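Local coordinates for chitinase (PDB 4TXG), which probably hydrolyses the glycosidic bonds of chitin as a family 18 glycoside hydrolase, at residues V309-N321 / N332-L346. Sequence-based numbering, arbitrary orientation.
With CS (cesium ion), chain D.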
loop_
_atom_site.group_PDB
_atom_site.type_symbol
_atom_site.label_atom_id
_atom_site.label_comp_id
_atom_site.label_asym_id
_atom_site.label_seq_id
_atom_site.Cartn_x
_atom_site.Cartn_y
_atom_site.Cartn_z
ATOM N N VAL A 309 4.338 13.613 -1.246
ATOM C CA VAL A 309 3.472 13.289 -0.114
ATOM C C VAL A 309 2.968 11.864 -0.283
ATOM O O VAL A 309 2.573 11.472 -1.385
ATOM C CB VAL A 309 2.274 14.267 -0.027
ATOM C CG1 VAL A 309 1.352 13.901 1.123
ATOM C CG2 VAL A 309 2.775 15.677 0.152
ATOM N N ASP A 310 2.996 11.100 0.807
ATOM C CA ASP A 310 2.520 9.725 0.826
ATOM C C ASP A 310 1.269 9.681 1.700
ATOM O O ASP A 310 1.328 9.919 2.902
ATOM C CB ASP A 310 3.618 8.799 1.361
ATOM C CG ASP A 310 3.170 7.356 1.491
ATOM O OD1 ASP A 310 2.815 6.743 0.457
ATOM O OD2 ASP A 310 3.206 6.838 2.631
ATOM N N ILE A 311 0.119 9.430 1.088
ATOM C CA ILE A 311 -1.135 9.433 1.828
ATOM C C ILE A 311 -1.394 8.052 2.414
ATOM O O ILE A 311 -1.554 7.088 1.676
ATOM C CB ILE A 311 -2.315 9.842 0.919
ATOM C CG1 ILE A 311 -2.084 11.244 0.358
ATOM C CG2 ILE A 311 -3.643 9.734 1.680
ATOM C CD1 ILE A 311 -2.010 12.353 1.441
ATOM N N ASP A 312 -1.418 7.961 3.738
ATOM C CA ASP A 312 -1.623 6.692 4.428
ATOM C C ASP A 312 -2.930 6.754 5.229
ATOM O O ASP A 312 -2.941 6.701 6.460
ATOM C CB ASP A 312 -0.430 6.386 5.329
ATOM C CG ASP A 312 -0.464 4.976 5.888
ATOM O OD1 ASP A 312 -1.443 4.231 5.628
ATOM O OD2 ASP A 312 0.493 4.612 6.598
ATOM N N PHE A 313 -4.021 6.896 4.490
ATOM C CA PHE A 313 -5.373 7.008 5.032
ATOM C C PHE A 313 -5.902 5.598 5.306
ATOM O O PHE A 313 -6.191 4.850 4.368
ATOM C CB PHE A 313 -6.219 7.793 4.004
ATOM C CG PHE A 313 -7.663 8.081 4.387
ATOM C CD1 PHE A 313 -8.307 7.467 5.460
ATOM C CD2 PHE A 313 -8.389 8.976 3.609
ATOM C CE1 PHE A 313 -9.647 7.750 5.750
ATOM C CE2 PHE A 313 -9.722 9.279 3.899
ATOM C CZ PHE A 313 -10.353 8.656 4.967
ATOM N N GLU A 314 -6.001 5.224 6.584
ATOM C CA GLU A 314 -6.442 3.878 6.947
ATOM C C GLU A 314 -7.789 3.913 7.680
ATOM O O GLU A 314 -7.804 4.023 8.908
ATOM C CB GLU A 314 -5.377 3.179 7.823
ATOM C CG GLU A 314 -3.969 3.156 7.168
ATOM C CD GLU A 314 -2.913 2.328 7.915
ATOM O OE1 GLU A 314 -3.223 1.661 8.923
ATOM O OE2 GLU A 314 -1.744 2.346 7.479
ATOM N N TYR A 315 -8.921 3.803 6.970
ATOM C CA TYR A 315 -9.020 3.553 5.520
ATOM C C TYR A 315 -10.260 4.228 4.969
ATOM O O TYR A 315 -11.267 4.306 5.671
ATOM C CB TYR A 315 -9.154 2.058 5.206
ATOM C CG TYR A 315 -7.993 1.234 5.653
ATOM C CD1 TYR A 315 -6.872 1.109 4.853
ATOM C CD2 TYR A 315 -8.013 0.592 6.884
ATOM C CE1 TYR A 315 -5.801 0.356 5.259
ATOM C CE2 TYR A 315 -6.942 -0.152 7.304
ATOM C CZ TYR A 315 -5.840 -0.267 6.487
ATOM O OH TYR A 315 -4.770 -1.022 6.902
ATOM N N PRO A 316 -10.216 4.655 3.697
ATOM C CA PRO A 316 -11.400 5.237 3.061
ATOM C C PRO A 316 -12.314 4.150 2.495
ATOM O O PRO A 316 -12.568 4.102 1.288
ATOM C CB PRO A 316 -10.802 6.095 1.944
ATOM C CG PRO A 316 -9.585 5.295 1.511
ATOM C CD PRO A 316 -9.036 4.700 2.808
ATOM N N THR A 317 -12.794 3.267 3.362
ATOM C CA THR A 317 -13.610 2.165 2.889
ATOM C C THR A 317 -15.011 2.220 3.484
ATOM O O THR A 317 -15.209 2.709 4.602
ATOM C CB THR A 317 -12.956 0.808 3.220
ATOM O OG1 THR A 317 -13.740 -0.260 2.676
ATOM C CG2 THR A 317 -12.803 0.614 4.725
ATOM N N SER A 318 -15.984 1.711 2.734
ATOM C CA SER A 318 -17.364 1.696 3.194
ATOM C C SER A 318 -17.718 0.451 4.032
ATOM O O SER A 318 -18.878 0.286 4.403
ATOM C CB SER A 318 -18.317 1.795 1.999
ATOM O OG SER A 318 -18.269 0.609 1.211
ATOM N N MET A 319 -16.740 -0.405 4.332
ATOM C CA MET A 319 -16.966 -1.535 5.241
ATOM C C MET A 319 -17.159 -1.008 6.660
ATOM O O MET A 319 -16.345 -0.231 7.149
ATOM C CB MET A 319 -15.796 -2.530 5.234
ATOM C CG MET A 319 -15.346 -3.008 3.860
ATOM S SD MET A 319 -16.598 -3.915 2.919
ATOM C CE MET A 319 -16.743 -5.436 3.823
ATOM N N ASN A 320 -18.240 -1.425 7.304
ATOM C CA ASN A 320 -18.547 -0.998 8.660
ATOM C C ASN A 320 -17.500 -1.535 9.644
ATOM O O ASN A 320 -17.051 -2.671 9.500
ATOM C CB ASN A 320 -19.955 -1.468 9.031
ATOM C CG ASN A 320 -20.377 -1.023 10.408
ATOM O OD1 ASN A 320 -20.638 0.158 10.635
ATOM N ND2 ASN A 320 -20.472 -1.974 11.333
ATOM N N ASN A 321 -17.096 -0.708 10.613
ATOM C CA ASN A 321 -16.103 -1.080 11.636
ATOM C C ASN A 321 -14.730 -1.459 11.082
ATOM O O ASN A 321 -13.978 -2.191 11.726
ATOM C CB ASN A 321 -16.612 -2.243 12.493
ATOM C CG ASN A 321 -17.725 -1.837 13.441
ATOM O OD1 ASN A 321 -17.952 -0.656 13.686
ATOM N ND2 ASN A 321 -18.412 -2.830 14.000
ATOM N N ASN A 332 -17.807 5.280 10.703
ATOM C CA ASN A 332 -19.071 4.592 10.468
ATOM C C ASN A 332 -20.202 5.554 10.073
ATOM O O ASN A 332 -21.178 5.152 9.443
ATOM C CB ASN A 332 -19.454 3.765 11.701
ATOM C CG ASN A 332 -18.595 2.516 11.851
ATOM O OD1 ASN A 332 -17.961 2.068 10.890
ATOM N ND2 ASN A 332 -18.573 1.943 13.056
ATOM N N ALA A 333 -20.056 6.831 10.413
ATOM C CA ALA A 333 -21.048 7.828 10.043
ATOM C C ALA A 333 -20.866 8.309 8.597
ATOM O O ALA A 333 -21.698 9.044 8.069
ATOM C CB ALA A 333 -20.981 9.017 11.013
ATOM N N ARG A 334 -19.788 7.880 7.956
ATOM C CA ARG A 334 -19.420 8.400 6.644
ATOM C C ARG A 334 -19.266 7.313 5.577
ATOM O O ARG A 334 -18.787 7.598 4.484
ATOM C CB ARG A 334 -18.098 9.181 6.740
ATOM C CG ARG A 334 -18.190 10.516 7.462
ATOM C CD ARG A 334 -16.784 11.009 7.849
ATOM N NE ARG A 334 -16.809 12.400 8.298
ATOM C CZ ARG A 334 -17.194 12.793 9.511
ATOM N NH1 ARG A 334 -17.588 11.899 10.414
ATOM N NH2 ARG A 334 -17.195 14.085 9.821
ATOM N N LEU A 335 -19.662 6.081 5.885
ATOM C CA LEU A 335 -19.320 4.943 5.023
ATOM C C LEU A 335 -19.666 5.169 3.552
ATOM O O LEU A 335 -18.854 4.878 2.670
ATOM C CB LEU A 335 -20.008 3.671 5.510
ATOM C CG LEU A 335 -19.646 3.212 6.925
ATOM C CD1 LEU A 335 -20.469 1.982 7.301
ATOM C CD2 LEU A 335 -18.138 2.943 7.065
ATOM N N GLY A 336 -20.851 5.709 3.289
ATOM C CA GLY A 336 -21.303 5.884 1.917
ATOM C C GLY A 336 -20.617 7.001 1.149
ATOM O O GLY A 336 -20.770 7.115 -0.073
ATOM N N SER A 337 -19.864 7.828 1.870
ATOM C CA SER A 337 -19.252 9.026 1.306
ATOM C C SER A 337 -17.742 8.946 1.186
ATOM O O SER A 337 -17.135 9.787 0.531
ATOM C CB SER A 337 -19.588 10.241 2.169
ATOM O OG SER A 337 -20.987 10.404 2.273
ATOM N N LEU A 338 -17.128 7.984 1.865
ATOM C CA LEU A 338 -15.666 7.963 1.944
ATOM C C LEU A 338 -14.987 7.774 0.592
ATOM O O LEU A 338 -13.894 8.304 0.363
ATOM C CB LEU A 338 -15.195 6.870 2.910
ATOM C CG LEU A 338 -15.492 7.181 4.380
ATOM C CD1 LEU A 338 -15.084 6.029 5.281
ATOM C CD2 LEU A 338 -14.795 8.466 4.801
ATOM N N ASN A 339 -15.608 7.024 -0.309
ATOM C CA ASN A 339 -14.993 6.857 -1.622
ATOM C C ASN A 339 -14.941 8.178 -2.398
ATOM O O ASN A 339 -13.903 8.520 -2.961
ATOM C CB ASN A 339 -15.732 5.802 -2.446
ATOM C CG ASN A 339 -15.269 4.400 -2.119
ATOM O OD1 ASN A 339 -14.323 3.894 -2.722
ATOM N ND2 ASN A 339 -15.905 3.784 -1.135
ATOM N N LYS A 340 -16.059 8.899 -2.437
ATOM C CA LYS A 340 -16.080 10.216 -3.088
ATOM C C LYS A 340 -15.115 11.194 -2.419
ATOM O O LYS A 340 -14.462 12.004 -3.088
ATOM C CB LYS A 340 -17.489 10.810 -3.073
ATOM C CG LYS A 340 -18.497 9.993 -3.840
ATOM C CD LYS A 340 -18.185 10.008 -5.313
ATOM C CE LYS A 340 -19.011 11.065 -6.023
ATOM N NZ LYS A 340 -20.495 10.791 -6.064
ATOM N N GLY A 341 -15.035 11.128 -1.094
ATOM C CA GLY A 341 -14.153 12.017 -0.356
ATOM C C GLY A 341 -12.698 11.754 -0.684
ATOM O O GLY A 341 -11.885 12.677 -0.782
ATOM N N TYR A 342 -12.360 10.480 -0.851
ATOM C CA TYR A 342 -10.977 10.094 -1.102
ATOM C C TYR A 342 -10.566 10.451 -2.521
ATOM O O TYR A 342 -9.451 10.925 -2.764
ATOM C CB TYR A 342 -10.824 8.602 -0.854
ATOM C CG TYR A 342 -9.422 8.052 -0.866
ATOM C CD1 TYR A 342 -8.454 8.514 0.027
ATOM C CD2 TYR A 342 -9.085 7.018 -1.727
ATOM C CE1 TYR A 342 -7.185 7.956 0.041
ATOM C CE2 TYR A 342 -7.827 6.467 -1.720
ATOM C CZ TYR A 342 -6.883 6.937 -0.840
ATOM O OH TYR A 342 -5.631 6.363 -0.851
ATOM N N VAL A 343 -11.473 10.226 -3.463
ATOM C CA VAL A 343 -11.214 10.619 -4.843
ATOM C C VAL A 343 -11.042 12.139 -4.929
ATOM O O VAL A 343 -10.125 12.628 -5.597
ATOM C CB VAL A 343 -12.339 10.140 -5.776
ATOM C CG1 VAL A 343 -12.239 10.806 -7.130
ATOM C CG2 VAL A 343 -12.260 8.621 -5.917
ATOM N N ALA A 344 -11.897 12.885 -4.233
ATOM C CA ALA A 344 -11.759 14.342 -4.217
ATOM C C ALA A 344 -10.427 14.790 -3.601
ATOM O O ALA A 344 -9.787 15.723 -4.093
ATOM C CB ALA A 344 -12.922 14.980 -3.469
ATOM N N LEU A 345 -10.019 14.132 -2.519
ATOM C CA LEU A 345 -8.735 14.432 -1.895
ATOM C C LEU A 345 -7.579 14.234 -2.886
ATOM O O LEU A 345 -6.742 15.116 -3.066
ATOM C CB LEU A 345 -8.523 13.545 -0.661
ATOM C CG LEU A 345 -7.122 13.619 -0.056
ATOM C CD1 LEU A 345 -6.856 15.032 0.456
ATOM C CD2 LEU A 345 -6.940 12.590 1.060
ATOM N N LEU A 346 -7.546 13.081 -3.548
ATOM C CA LEU A 346 -6.428 12.775 -4.438
ATOM C C LEU A 346 -6.436 13.654 -5.686
ATOM O O LEU A 346 -5.379 14.076 -6.152
ATOM C CB LEU A 346 -6.453 11.298 -4.833
ATOM C CG LEU A 346 -6.263 10.323 -3.654
ATOM C CD1 LEU A 346 -6.270 8.879 -4.125
ATOM C CD2 LEU A 346 -4.972 10.644 -2.898
HETATM CS CS CS D . -0.857 -0.464 8.277
HETATM O O HOH W 1 -4.134 6.170 1.501
HETATM O O HOH W 2 1.097 2.181 7.950
HETATM O O HOH W 3 -3.618 -1.331 9.407
HETATM O O HOH W 4 -11.841 4.556 -1.384
HETATM O O HOH W 5 0.059 -0.493 11.554
HETATM O O HOH W 6 2.436 0.286 7.634
HETATM O O HOH W 7 -0.552 -3.062 8.946
#
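The ring of Y342 lies between two aliphatic groups: P316 CG sits over the centre of one face, 3.5 Å from the ring centroid in a CH-pi contact, and L346 CD1 lies over the opposite face toward the rim. I311 CG2 meets the ring edge at CE1, 4.3 Å away. F313 comes in obliquely, its CD2 3.6 Å from Y342 CD1 and the ring planes 80° apart, while P316 CB covers part of one F313 face. The side chain of Y342, turned with CG opposite its own N, reaches from the helix to the strand end, where its OH meets a water that also bonds I311 O and F313 N. This is a beta-alpha unit of the GH18 TIM barrel: strand 308-312 and the loop after it carry the last three acidic positions of the family's DxxDxDxE signature, D310, D312 and E314, and helix 338-360 packs back antiparallel outside the strand, F274 and F293 adding to the apolar layer around I311 and L345. E314, in the position of the family's catalytic acid, lies beyond the end of the strand and binds a cesium ion through both carboxylate oxygens, with M395 as a further ligand. A cis peptide precedes Y315, and the inverse gamma turn at P316 leads the chain along the residues before the helix and its first turn. There L335 CD2 packs 3.6 Å from M319 O, and L338 CD1 lies against T317 O. Farther along, N332 grips N321 twice: OD1 accepts the backbone N of N321 almost straight (2.9 Å, 170°), and ND2 donates to N321 OD1 at 2.7 Å, the two amide planes turned 47° apart.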